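Local atomic coordinates of glycerol-3-phosphate dehydrogenase [NAD(+)] (Dunaliella salina, PDB entry 6IUY), a protein that probably interconverts dihydroxyacetone phosphate and glycerol 3-phosphate with NAD and, through an added phosphatase-like domain, enables conversion of dihydroxyacetone phosphate to glycerol. Residues A[542-545]-A[546-549]; A[590-594]-A[595-599]. One frame throughout, in Å; residues are numbered along the deposited sequence.

In the fold
Both contacts are local turns in the C-terminal, helical part of the dehydrogenase, the centres of contacts 1 and 2 lying about 45 Å and 41 Å from the centre of the chain. Contact 1 comes first, linking helix 528-541 to helix 549-556; contact 2 follows, where helix 585-594 gives way to loop. Their centres lie about 12 Å apart, and they meet directly: F549 CE2 packs 3.8 Å from I594 CG1, tying the start of helix 549-556 to the end of helix 585-594. Contact 1 lies away from the known sites; at contact 2 the I594 side chain is about 9 Å from that of N529, which binds dihydroxyacetone phosphate, and about 13 Å from the bound ligand itself.

Contact 1. Residues A[542-545]-A[546-549]; sequences AGDD and QVTF
D544 leads into Q546 and V547 through a compact bend: D545 and Q546 have turn-like backbone angles, whereas V547 is extended, with psi 142°. Just before D544, G543 ends helix 528-541 in a Schellman motif, and its positive phi, 117°, suits glycine. The bend brings two successive backbone N-H groups to the D544 carboxylate. Q546 N donates to D544 OD2 at 3.2 Å, which closes an Asx turn, and V547 N reaches the same D544 OD2, also at 3.2 Å. Both amides come from one face of the carboxylate; the Q546 bond lies moderately out of its plane on the anti side, while V547 N stands well above it. Neither bond is straight.

With CG anti to the backbone N (chi1 -169°), the D544 carboxylate is carried forward over the turn, crossing the V547 side chain at about a right angle; D544 OD1 sits 3.6 Å from V547 CB. One V547 methyl, CG1, lies 3.7 Å from D544 O. Q546 adds a longer link through a water that donates to D544 OD2 at 2.9 Å and to Q546 OE1 at 2.6 Å. R540 of helix 528-541 hydrogen-bonds V547 O; farther on, T548 serves as N-cap of helix 549-556 through its OG1 bond to K551 N, while the F549 ring stacks on W536.

Two amide N-H groups and a water thus all point hydrogens at D544 OD2, an environment likely to favour the ionised carboxylate.

Contact 2. Residues A[590-594]-A[595-599]; sequences INRII and HGEVP
R592 and E597 cross at about a right angle, their guanidinium and carboxylate planes turned 77° apart; E597 OE1 meets the guanidinium at its edge, in plane. R592 NH1 donates to E597 OE1 at 3.0 Å, almost straight, forming a salt bridge, although OE1 is less surely placed because it crowds R592 CD in the model. V598 lays CG2 over one guanidinium face, 3.7 Å above the plane and toward its rim. The arginine chain bends at chi2 (-119°) and chi3 (-85°), which brings the guanidinium over V598 CG2 and to E597, and its other amino group, NH2, bonds to A609 O and M612 O. With a leucine in place of R592, E597 would probably lose its charge mate and those two carbonyls a shared donor.

In the backbone, the chain leaves helix 585-594 in a Schellman motif: E597 N bonds to R592 O at 2.7 Å, G596 N to I593 O at 3.1 Å, and G596 takes the positive phi. R592 O accepts a second bond, from V598 N, approaching well above the carbonyl plane. A water bridges I593 O and V598 O.

H595 and I594 lie side by side, pointing the same way, which sets I594 CG2 over the middle of the imidazole in a CH-pi contact, 3.9 Å from the ring centroid. N591 comes to the ring edge, its OD1 3.3 Å from H595 CD2. N591 ND2 and H595 NE2 both bond to D569 OD1 on helix 564-577. I593 CG1 packs 4.0 Å from V598 CG1, with I473 of helix 454-477 beside the isoleucine.

Contact 1. Residues A[542-545]-A[546-549]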
loop_
_atom_site.group_PDB
_atom_site.type_symbol
_atom_site.label_atom_id
_atom_site.label_comp_id
_atom_site.label_asym_id
_atom_site.label_seq_id
_atom_site.Cartn_x
_atom_site.Cartn_y
_atom_site.Cartn_z
ATOM N N ALA A 542 14.765 -15.360 -29.265
ATOM C CA ALA A 542 15.628 -16.343 -29.901
ATOM C C ALA A 542 15.315 -16.493 -31.389
ATOM O O ALA A 542 15.982 -17.243 -32.095
ATOM C CB ALA A 542 15.503 -17.685 -29.198
ATOM N N GLY A 543 14.310 -15.770 -31.861
ATOM C CA GLY A 543 13.922 -15.841 -33.250
ATOM C C GLY A 543 12.521 -16.359 -33.507
ATOM O O GLY A 543 11.930 -16.065 -34.542
ATOM N N ASP A 544 11.982 -17.127 -32.571
ATOM C CA ASP A 544 10.676 -17.750 -32.766
ATOM C C ASP A 544 9.559 -16.715 -32.825
ATOM O O ASP A 544 8.985 -16.355 -31.801
ATOM C CB ASP A 544 10.400 -18.747 -31.639
ATOM C CG ASP A 544 9.199 -19.612 -31.914
ATOM O OD1 ASP A 544 8.995 -20.592 -31.168
ATOM O OD2 ASP A 544 8.475 -19.316 -32.884
ATOM N N ASP A 545 9.237 -16.237 -34.016
ATOM C CA ASP A 545 8.231 -15.189 -34.129
ATOM C C ASP A 545 6.803 -15.743 -34.228
ATOM O O ASP A 545 5.832 -14.983 -34.253
ATOM C CB ASP A 545 8.527 -14.315 -35.340
ATOM C CG ASP A 545 8.258 -15.032 -36.647
ATOM O OD1 ASP A 545 7.835 -14.352 -37.606
ATOM O OD2 ASP A 545 8.462 -16.273 -36.706
ATOM N N GLN A 546 6.676 -17.063 -34.275
ATOM C CA GLN A 546 5.367 -17.695 -34.390
ATOM C C GLN A 546 4.746 -18.144 -33.053
ATOM O O GLN A 546 3.535 -18.305 -32.963
ATOM C CB GLN A 546 5.467 -18.892 -35.333
ATOM C CG GLN A 546 5.814 -18.509 -36.769
ATOM C CD GLN A 546 6.428 -19.659 -37.533
ATOM O OE1 GLN A 546 6.960 -20.603 -36.942
ATOM N NE2 GLN A 546 6.362 -19.590 -38.860
ATOM N N VAL A 547 5.556 -18.346 -32.020
ATOM C CA VAL A 547 5.019 -18.809 -30.746
ATOM C C VAL A 547 3.976 -17.828 -30.188
ATOM O O VAL A 547 4.099 -16.608 -30.335
ATOM C CB VAL A 547 6.129 -19.029 -29.706
ATOM C CG1 VAL A 547 6.665 -17.698 -29.208
ATOM C CG2 VAL A 547 5.602 -19.861 -28.551
ATOM N N THR A 548 2.921 -18.375 -29.587
ATOM C CA THR A 548 1.850 -17.554 -29.044
ATOM C C THR A 548 1.569 -17.967 -27.610
ATOM O O THR A 548 1.923 -19.075 -27.203
ATOM C CB THR A 548 0.551 -17.692 -29.862
ATOM O OG1 THR A 548 0.169 -19.068 -29.901
ATOM C CG2 THR A 548 0.742 -17.197 -31.293
ATOM N N PHE A 549 0.907 -17.098 -26.855
ATOM C CA PHE A 549 0.501 -17.448 -25.496
ATOM C C PHE A 549 -0.509 -18.596 -25.494
ATOM O O PHE A 549 -0.508 -19.463 -24.604
ATOM C CB PHE A 549 -0.072 -16.225 -24.788
ATOM C CG PHE A 549 0.985 -15.269 -24.291
ATOM C CD1 PHE A 549 1.588 -15.470 -23.056
ATOM C CD2 PHE A 549 1.379 -14.184 -25.063
ATOM C CE1 PHE A 549 2.564 -14.610 -22.596
ATOM C CE2 PHE A 549 2.358 -13.308 -24.601
ATOM C CZ PHE A 549 2.947 -13.526 -23.365
HETATM O O HOH W 1 8.864 -20.900 -35.231
#

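Contact 2. Residues A[590-594]-A[595-599]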
loop_
_atom_site.group_PDB
_atom_site.type_symbol
_atom_site.label_atom_id
_atom_site.label_comp_id
_atom_site.label_asym_id
_atom_site.label_seq_id
_atom_site.Cartn_x
_atom_site.Cartn_y
_atom_site.Cartn_z
ATOM N N ILE A 590 2.955 -3.397 -22.672
ATOM C CA ILE A 590 2.782 -4.846 -22.495
ATOM C C ILE A 590 1.863 -5.462 -23.567
ATOM O O ILE A 590 2.137 -6.556 -24.073
ATOM C CB ILE A 590 2.208 -5.185 -21.106
ATOM C CG1 ILE A 590 3.236 -4.902 -20.009
ATOM C CG2 ILE A 590 1.755 -6.636 -21.067
ATOM C CD1 ILE A 590 2.699 -5.085 -18.586
ATOM N N ASN A 591 0.776 -4.765 -23.903
ATOM C CA ASN A 591 -0.171 -5.245 -24.914
ATOM C C ASN A 591 0.421 -5.160 -26.315
ATOM O O ASN A 591 0.277 -6.070 -27.131
ATOM C CB ASN A 591 -1.487 -4.455 -24.849
ATOM C CG ASN A 591 -2.639 -5.174 -25.552
ATOM O OD1 ASN A 591 -2.967 -4.867 -26.707
ATOM N ND2 ASN A 591 -3.249 -6.146 -24.862
ATOM N N ARG A 592 1.101 -4.054 -26.581
ATOM C CA ARG A 592 1.809 -3.877 -27.828
ATOM C C ARG A 592 2.911 -4.928 -28.021
ATOM O O ARG A 592 3.219 -5.305 -29.157
ATOM C CB ARG A 592 2.379 -2.467 -27.885
ATOM C CG ARG A 592 1.301 -1.401 -27.990
ATOM C CD ARG A 592 1.480 -0.634 -29.285
ATOM N NE ARG A 592 2.449 0.442 -29.129
ATOM C CZ ARG A 592 3.080 1.062 -30.123
ATOM N NH1 ARG A 592 2.883 0.714 -31.389
ATOM N NH2 ARG A 592 3.935 2.036 -29.830
ATOM N N ILE A 593 3.492 -5.405 -26.920
ATOM C CA ILE A 593 4.520 -6.466 -26.964
ATOM C C ILE A 593 3.902 -7.832 -27.220
ATOM O O ILE A 593 4.343 -8.575 -28.095
ATOM C CB ILE A 593 5.338 -6.520 -25.648
ATOM C CG1 ILE A 593 6.225 -5.279 -25.538
ATOM C CG2 ILE A 593 6.186 -7.803 -25.569
ATOM C CD1 ILE A 593 6.898 -5.149 -24.237
ATOM N N ILE A 594 2.888 -8.170 -26.429
ATOM C CA ILE A 594 2.084 -9.354 -26.707
ATOM C C ILE A 594 1.691 -9.438 -28.178
ATOM O O ILE A 594 1.787 -10.496 -28.790
ATOM C CB ILE A 594 0.807 -9.367 -25.884
ATOM C CG1 ILE A 594 1.130 -9.668 -24.416
ATOM C CG2 ILE A 594 -0.183 -10.389 -26.473
ATOM C CD1 ILE A 594 0.120 -9.075 -23.468
ATOM N N HIS A 595 1.245 -8.325 -28.749
ATOM C CA HIS A 595 0.720 -8.375 -30.110
ATOM C C HIS A 595 1.747 -8.010 -31.177
ATOM O O HIS A 595 1.422 -7.957 -32.353
ATOM C CB HIS A 595 -0.523 -7.497 -30.206
ATOM C CG HIS A 595 -1.685 -8.074 -29.468
ATOM N ND1 HIS A 595 -2.288 -9.256 -29.850
ATOM C CD2 HIS A 595 -2.322 -7.678 -28.338
ATOM C CE1 HIS A 595 -3.256 -9.549 -29.002
ATOM N NE2 HIS A 595 -3.301 -8.605 -28.074
ATOM N N GLY A 596 2.990 -7.796 -30.759
ATOM C CA GLY A 596 4.107 -7.762 -31.685
ATOM C C GLY A 596 4.349 -6.430 -32.363
ATOM O O GLY A 596 4.962 -6.377 -33.425
ATOM N N GLU A 597 3.876 -5.346 -31.758
ATOM C CA GLU A 597 4.136 -4.031 -32.323
ATOM C C GLU A 597 5.408 -3.454 -31.722
ATOM O O GLU A 597 6.097 -2.654 -32.351
ATOM C CB GLU A 597 2.964 -3.074 -32.087
ATOM C CG GLU A 597 1.641 -3.535 -32.648
ATOM C CD GLU A 597 0.550 -2.526 -32.372
ATOM O OE1 GLU A 597 0.889 -1.419 -31.899
ATOM O OE2 GLU A 597 -0.633 -2.835 -32.622
ATOM N N VAL A 598 5.708 -3.863 -30.498
ATOM C CA VAL A 598 6.912 -3.420 -29.808
ATOM C C VAL A 598 7.711 -4.668 -29.464
ATOM O O VAL A 598 7.133 -5.703 -29.137
ATOM C CB VAL A 598 6.566 -2.603 -28.545
ATOM C CG1 VAL A 598 7.807 -2.325 -27.700
ATOM C CG2 VAL A 598 5.888 -1.307 -28.942
ATOM N N PRO A 599 9.042 -4.598 -29.582
ATOM C CA PRO A 599 9.846 -5.778 -29.263
ATOM C C PRO A 599 9.890 -5.984 -27.759
ATOM O O PRO A 599 9.802 -5.006 -27.010
ATOM C CB PRO A 599 11.230 -5.420 -29.811
ATOM C CG PRO A 599 11.278 -3.921 -29.687
ATOM C CD PRO A 599 9.873 -3.454 -29.999
HETATM O O HOH W 2 6.636 -8.099 -29.539
#